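PDB 2FI1: hydrolase, haloacid dehalogenase-like family from Streptococcus pneumoniae, which is a haloacid dehalogenase-like hydrolase that probably uses a metal-dependent active site, though its natural substrate is not established. Local coordinates for residues Trp11-Thr16 / Asp109-Ile114; Phe102-Arg107 / Lys135-Pro140. One frame throughout, in Å; residues are numbered along the deposited sequence.

Interaction 1: residues Trp11-Thr16 / Asp109-Ile114; sequences WDLGGT and DQVLEI. With CA (calcium ion), chain B.
Leu13 belongs to the turn after strand 8-11, where the first sequence motif of the haloacid dehalogenase fold lies, and packs on Val111 and Ile114 of helix 110-117. The contact is small, buried and entirely apolar. One methyl does the touching. Leu13 CD2 lies 4.2 Å from Val111 CG1 and 4.4 Å from Ile114 CG2. The Leu13 and Val111 side chains lie alongside one another, running opposite ways. Leu13 reaches the helix because its CG stands anti to the backbone N (chi1 -176°). Leu103 of strand 100-104 also touches both Leu13 and Val111.

The neighbours of Leu13 in the chain bind the calcium ion. Asp12 grips it with both carboxylate oxygens, unevenly: OD2 is 2.4 Å from the calcium and OD1 is 2.8 Å away. Gly14 O lies 2.3 Å from the calcium ion. Three waters and Asp160 complete the site. Asp12 OD2 has a second partner, Thr16 OG1, which donates to it over 2.8 Å from the anti side, 18° out of the carboxylate plane. This bond limits rotation of the carboxylate. The turn is closed by Thr16 N, which donates to Leu13 O. Gly15 has a positive phi (84°), a conformation that leaves little room for a side chain beside the carbonyl O before it.

Dispersion and burial therefore hold Leu13 to the helix, without any polar bond across the contact. The residues on both sides of it in the chain give their oxygens to the metal, so one short turn serves both the core and the probable active site.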
loop_
_atom_site.group_PDB
_atom_site.type_symbol
_atom_site.label_atom_id
_atom_site.label_comp_id
_atom_site.label_asym_id
_atom_site.label_seq_id
_atom_site.Cartn_x
_atom_site.Cartn_y
_atom_site.Cartn_z
ATOM N N TRP A 11 1.931 2.630 -8.938
ATOM C CA TRP A 11 1.260 2.510 -7.660
ATOM C C TRP A 11 2.175 2.050 -6.542
ATOM O O TRP A 11 3.192 1.391 -6.765
ATOM C CB TRP A 11 0.131 1.486 -7.762
ATOM C CG TRP A 11 -0.963 1.839 -8.728
ATOM C CD1 TRP A 11 -1.078 1.431 -10.023
ATOM C CD2 TRP A 11 -2.120 2.630 -8.448
ATOM N NE1 TRP A 11 -2.225 1.928 -10.571
ATOM C CE2 TRP A 11 -2.879 2.678 -9.633
ATOM C CE3 TRP A 11 -2.582 3.313 -7.318
ATOM C CZ2 TRP A 11 -4.092 3.364 -9.720
ATOM C CZ3 TRP A 11 -3.786 4.009 -7.413
ATOM C CH2 TRP A 11 -4.521 4.026 -8.609
ATOM N N ASP A 12 1.738 2.416 -5.356
ATOM C CA ASP A 12 2.224 1.960 -4.070
ATOM C C ASP A 12 1.190 0.949 -3.550
ATOM O O ASP A 12 0.004 1.088 -3.826
ATOM C CB ASP A 12 2.344 3.214 -3.191
ATOM C CG ASP A 12 2.519 2.942 -1.720
ATOM O OD1 ASP A 12 3.440 2.209 -1.332
ATOM O OD2 ASP A 12 1.774 3.596 -0.947
ATOM N N LEU A 13 1.629 -0.067 -2.812
ATOM C CA LEU A 13 0.730 -1.096 -2.313
ATOM C C LEU A 13 0.161 -0.685 -0.951
ATOM O O LEU A 13 -0.948 -0.197 -0.870
ATOM C CB LEU A 13 1.445 -2.451 -2.250
ATOM C CG LEU A 13 0.586 -3.651 -1.828
ATOM C CD1 LEU A 13 -0.580 -3.876 -2.794
ATOM C CD2 LEU A 13 1.456 -4.896 -1.731
ATOM N N GLY A 14 0.939 -0.842 0.113
ATOM C CA GLY A 14 0.448 -0.555 1.458
ATOM C C GLY A 14 0.053 0.897 1.610
ATOM O O GLY A 14 0.833 1.791 1.284
ATOM N N GLY A 15 -1.154 1.137 2.107
ATOM C CA GLY A 15 -1.639 2.491 2.351
ATOM C C GLY A 15 -2.243 3.202 1.147
ATOM O O GLY A 15 -2.763 4.314 1.284
ATOM N N THR A 16 -2.193 2.563 -0.023
ATOM C CA THR A 16 -2.716 3.148 -1.257
ATOM C C THR A 16 -3.704 2.171 -1.899
ATOM O O THR A 16 -4.891 2.462 -1.992
ATOM C CB THR A 16 -1.565 3.523 -2.203
ATOM O OG1 THR A 16 -0.749 4.524 -1.568
ATOM C CG2 THR A 16 -2.080 4.061 -3.502
ATOM N N ASP A 109 9.162 -10.829 -2.526
ATOM C CA ASP A 109 8.158 -11.402 -3.427
ATOM C C ASP A 109 6.840 -11.854 -2.745
ATOM O O ASP A 109 5.948 -12.342 -3.434
ATOM C CB ASP A 109 8.785 -12.506 -4.296
ATOM C CG ASP A 109 9.676 -11.956 -5.409
ATOM O OD1 ASP A 109 9.546 -10.766 -5.796
ATOM O OD2 ASP A 109 10.502 -12.728 -5.940
ATOM N N GLN A 110 6.676 -11.669 -1.429
ATOM C CA GLN A 110 5.338 -11.806 -0.792
ATOM C C GLN A 110 4.303 -10.845 -1.392
ATOM O O GLN A 110 3.096 -11.120 -1.405
ATOM C CB GLN A 110 5.383 -11.566 0.727
ATOM C CG GLN A 110 4.088 -12.007 1.441
ATOM C CD GLN A 110 3.890 -11.407 2.827
ATOM O OE1 GLN A 110 4.767 -10.720 3.362
ATOM N NE2 GLN A 110 2.720 -11.668 3.415
ATOM N N VAL A 111 4.773 -9.705 -1.869
ATOM C CA VAL A 111 3.933 -8.759 -2.605
ATOM C C VAL A 111 3.103 -9.511 -3.624
ATOM O O VAL A 111 1.917 -9.241 -3.797
ATOM C CB VAL A 111 4.800 -7.676 -3.316
ATOM C CG1 VAL A 111 3.985 -6.892 -4.360
ATOM C CG2 VAL A 111 5.390 -6.723 -2.286
ATOM N N LEU A 112 3.723 -10.464 -4.306
ATOM C CA LEU A 112 3.057 -11.121 -5.404
ATOM C C LEU A 112 1.886 -11.947 -4.888
ATOM O O LEU A 112 0.834 -11.990 -5.526
ATOM C CB LEU A 112 4.044 -11.958 -6.209
ATOM C CG LEU A 112 5.297 -11.210 -6.691
ATOM C CD1 LEU A 112 6.145 -12.124 -7.564
ATOM C CD2 LEU A 112 4.964 -9.927 -7.421
ATOM N N GLU A 113 2.062 -12.584 -3.730
ATOM C CA GLU A 113 0.982 -13.348 -3.090
ATOM C C GLU A 113 -0.197 -12.470 -2.716
ATOM O O GLU A 113 -1.349 -12.860 -2.867
ATOM C CB GLU A 113 1.481 -14.029 -1.810
ATOM C CG GLU A 113 2.581 -15.066 -2.010
ATOM C CD GLU A 113 3.231 -15.509 -0.701
ATOM O OE1 GLU A 113 2.685 -15.214 0.391
ATOM O OE2 GLU A 113 4.298 -16.153 -0.766
ATOM N N ILE A 114 0.087 -11.283 -2.204
ATOM C CA ILE A 114 -0.967 -10.347 -1.836
ATOM C C ILE A 114 -1.794 -9.948 -3.060
ATOM O O ILE A 114 -3.018 -9.879 -2.987
ATOM C CB ILE A 114 -0.387 -9.083 -1.163
ATOM C CG1 ILE A 114 0.304 -9.462 0.154
ATOM C CG2 ILE A 114 -1.465 -8.023 -0.923
ATOM C CD1 ILE A 114 -0.612 -9.983 1.233
HETATM CA CA CA B . 2.720 3.085 1.177
HETATM O O HOH W 1 2.375 3.262 3.543
HETATM O O HOH W 2 4.670 4.414 0.858
HETATM O O HOH W 3 4.044 1.204 1.529
#

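Interaction 2: residues Phe102-Arg107 / Lys135-Pro140; sequences FLVSHR and KRKPNP
His106 meets Lys137 and Arg136 in the tightly packed part of this contact. Backbone N of Lys137 donates to His106 NE2 over 2.9 Å. The bond is bent (140° at the hydrogen), and the donor is tilted 30° from the ring plane. The Lys137 chain then runs past the same nitrogen, with CE 3.4 Å from His106 NE2. Its CB lies at the ring edge, in plane. Arg136 CB covers one face of the imidazole in a CH-pi contact, 3.8 Å from the ring centroid. The two ring contacts and the hydrogen bond tie the loop after strand 100-104 to the loop before helix 141-149.

Both loops follow parallel strands at the same end of the Rossmann-like sheet. Ser105 and Lys137 fit the places of motifs II and III of the family. Ser105 OG accepts from Arg107 N, an ST turn that shapes the loop bearing His106. The peptide between Lys137 and Pro138 is cis.

The outer side is looser. The exposed Arg136 bends at chi3 (70°), and one face of its guanidinium meets His106 CE1 with the planes far from parallel. Arg136 NH2 comes within 3.4 Å of His106 ND1, but the angle is too poor for a hydrogen bond.

Water takes over beside Val104. Lys137 NZ stays 3.9 Å from Val104 O. Water 4 accepts from Lys137 NZ over 2.8 Å and can bridge to Val104 O, though other acceptors may compete for its protons. Water 5 also accepts from NZ, lies over the opposite face of the His106 ring, and has at most a weak bond to Val104 O. The ammonium forms a salt bridge with Asp164 as well, with the calcium ion about 6 Å from the Lys137 side chain.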
loop_
_atom_site.group_PDB
_atom_site.type_symbol
_atom_site.label_atom_id
_atom_site.label_comp_id
_atom_site.label_asym_id
_atom_site.label_seq_id
_atom_site.Cartn_x
_atom_site.Cartn_y
_atom_site.Cartn_z
ATOM N N PHE A 102 1.586 -0.109 -12.969
ATOM C CA PHE A 102 2.842 -0.651 -12.469
ATOM C C PHE A 102 2.800 -0.578 -10.961
ATOM O O PHE A 102 2.051 0.213 -10.390
ATOM C CB PHE A 102 4.036 0.140 -13.006
ATOM C CG PHE A 102 4.072 0.199 -14.496
ATOM C CD1 PHE A 102 4.730 -0.770 -15.226
ATOM C CD2 PHE A 102 3.404 1.203 -15.176
ATOM C CE1 PHE A 102 4.739 -0.714 -16.610
ATOM C CE2 PHE A 102 3.411 1.247 -16.550
ATOM C CZ PHE A 102 4.071 0.297 -17.260
ATOM N N LEU A 103 3.609 -1.396 -10.300
ATOM C CA LEU A 103 3.680 -1.366 -8.840
ATOM C C LEU A 103 5.132 -1.358 -8.420
ATOM O O LEU A 103 5.922 -2.134 -8.960
ATOM C CB LEU A 103 2.970 -2.576 -8.234
ATOM C CG LEU A 103 2.751 -2.660 -6.720
ATOM C CD1 LEU A 103 1.774 -1.650 -6.251
ATOM C CD2 LEU A 103 2.235 -4.045 -6.381
ATOM N N VAL A 104 5.485 -0.469 -7.489
ATOM C CA VAL A 104 6.824 -0.465 -6.895
ATOM C C VAL A 104 6.687 -0.692 -5.401
ATOM O O VAL A 104 5.975 0.047 -4.715
ATOM C CB VAL A 104 7.577 0.843 -7.172
ATOM C CG1 VAL A 104 8.907 0.878 -6.412
ATOM C CG2 VAL A 104 7.832 0.994 -8.652
ATOM N N SER A 105 7.381 -1.720 -4.918
ATOM C CA SER A 105 7.395 -2.053 -3.501
ATOM C C SER A 105 8.823 -2.326 -3.057
ATOM O O SER A 105 9.639 -2.832 -3.818
ATOM C CB SER A 105 6.551 -3.295 -3.242
ATOM O OG SER A 105 6.563 -3.658 -1.859
ATOM N N HIS A 106 9.078 -2.007 -1.796
ATOM C CA HIS A 106 10.330 -2.364 -1.138
ATOM C C HIS A 106 10.298 -3.760 -0.548
ATOM O O HIS A 106 11.339 -4.254 -0.120
ATOM C CB HIS A 106 10.591 -1.430 0.024
ATOM C CG HIS A 106 10.672 0.010 -0.351
ATOM N ND1 HIS A 106 10.426 1.019 0.550
ATOM C CD2 HIS A 106 11.005 0.616 -1.518
ATOM C CE1 HIS A 106 10.586 2.185 -0.051
ATOM N NE2 HIS A 106 10.942 1.968 -1.302
ATOM N N ARG A 107 9.115 -4.360 -0.472
ATOM C CA ARG A 107 8.966 -5.684 0.110
ATOM C C ARG A 107 9.467 -6.736 -0.862
ATOM O O ARG A 107 9.646 -6.473 -2.062
ATOM C CB ARG A 107 7.510 -5.943 0.481
ATOM C CG ARG A 107 6.958 -4.992 1.496
ATOM C CD ARG A 107 7.375 -5.365 2.903
ATOM N NE ARG A 107 6.991 -4.344 3.862
ATOM C CZ ARG A 107 7.091 -4.471 5.182
ATOM N NH1 ARG A 107 7.571 -5.591 5.711
ATOM N NH2 ARG A 107 6.714 -3.485 5.973
ATOM N N LYS A 135 17.303 0.584 -5.297
ATOM C CA LYS A 135 17.279 1.361 -4.077
ATOM C C LYS A 135 15.845 1.677 -3.652
ATOM O O LYS A 135 14.912 1.636 -4.467
ATOM C CB LYS A 135 18.065 2.665 -4.247
ATOM C CG LYS A 135 19.539 2.461 -4.548
ATOM C CD LYS A 135 20.258 1.837 -3.379
ATOM C CE LYS A 135 21.764 1.873 -3.577
ATOM N NZ LYS A 135 22.194 1.120 -4.784
ATOM N N ARG A 136 15.676 1.978 -2.371
ATOM C CA ARG A 136 14.382 2.333 -1.820
ATOM C C ARG A 136 14.024 3.764 -2.191
ATOM O O ARG A 136 14.891 4.636 -2.304
ATOM C CB ARG A 136 14.391 2.181 -0.294
ATOM C CG ARG A 136 14.582 0.727 0.160
ATOM C CD ARG A 136 14.676 0.580 1.678
ATOM N NE ARG A 136 13.397 0.839 2.342
ATOM C CZ ARG A 136 13.032 1.996 2.898
ATOM N NH1 ARG A 136 13.841 3.040 2.908
ATOM N NH2 ARG A 136 11.830 2.103 3.446
ATOM N N LYS A 137 12.734 3.999 -2.358
ATOM C CA LYS A 137 12.196 5.354 -2.393
ATOM C C LYS A 137 12.682 6.065 -1.121
ATOM O O LYS A 137 12.750 5.448 -0.065
ATOM C CB LYS A 137 10.666 5.318 -2.475
ATOM C CG LYS A 137 10.128 4.611 -3.716
ATOM C CD LYS A 137 8.617 4.448 -3.708
ATOM C CE LYS A 137 8.146 3.382 -2.732
ATOM N NZ LYS A 137 6.648 3.274 -2.687
ATOM N N PRO A 138 12.992 7.368 -1.196
ATOM C CA PRO A 138 12.753 8.321 -2.285
ATOM C C PRO A 138 13.756 8.317 -3.445
ATOM O O PRO A 138 13.629 9.137 -4.358
ATOM C CB PRO A 138 12.811 9.668 -1.559
ATOM C CG PRO A 138 13.842 9.435 -0.501
ATOM C CD PRO A 138 13.609 8.031 -0.029
ATOM N N ASN A 139 14.727 7.409 -3.457
ATOM C CA ASN A 139 15.627 7.325 -4.605
ATOM C C ASN A 139 14.775 6.997 -5.836
ATOM O O ASN A 139 13.960 6.074 -5.779
ATOM C CB ASN A 139 16.707 6.258 -4.360
ATOM C CG ASN A 139 17.805 6.279 -5.393
ATOM O OD1 ASN A 139 17.554 6.184 -6.583
ATOM N ND2 ASN A 139 19.046 6.350 -4.931
ATOM N N PRO A 140 14.926 7.762 -6.936
ATOM C CA PRO A 140 14.111 7.520 -8.125
ATOM C C PRO A 140 14.532 6.350 -9.018
ATOM O O PRO A 140 13.936 6.164 -10.070
ATOM C CB PRO A 140 14.259 8.827 -8.909
ATOM C CG PRO A 140 15.655 9.277 -8.564
ATOM C CD PRO A 140 15.828 8.921 -7.114
HETATM O O HOH W 4 5.492 2.957 -5.196
HETATM O O HOH W 5 6.624 0.887 -1.424
#

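Overall arrangement
Both contacts lie at one end of the parallel sheet; interaction 1 packs a turn on a helix, interaction 2 joins two loops. Interaction 1 is the more central: buried and apolar across its segments, with Asp12 and Gly14 beside it giving oxygens to the calcium ion. Interaction 2 lies farther out and is partly buried. It relies on a hydrogen bond, a ring face and waters. Their centres are 11 Å apart, and they are joined directly. Trp11 pairs by backbone with Phe102 and Val104, as neighbouring strands 8-11 and 100-104 lie side by side. Val111 touches Ser105, and Asp12 touches Lys137. Strand 100-104 leads from interaction 2 into helix 110-117 of interaction 1.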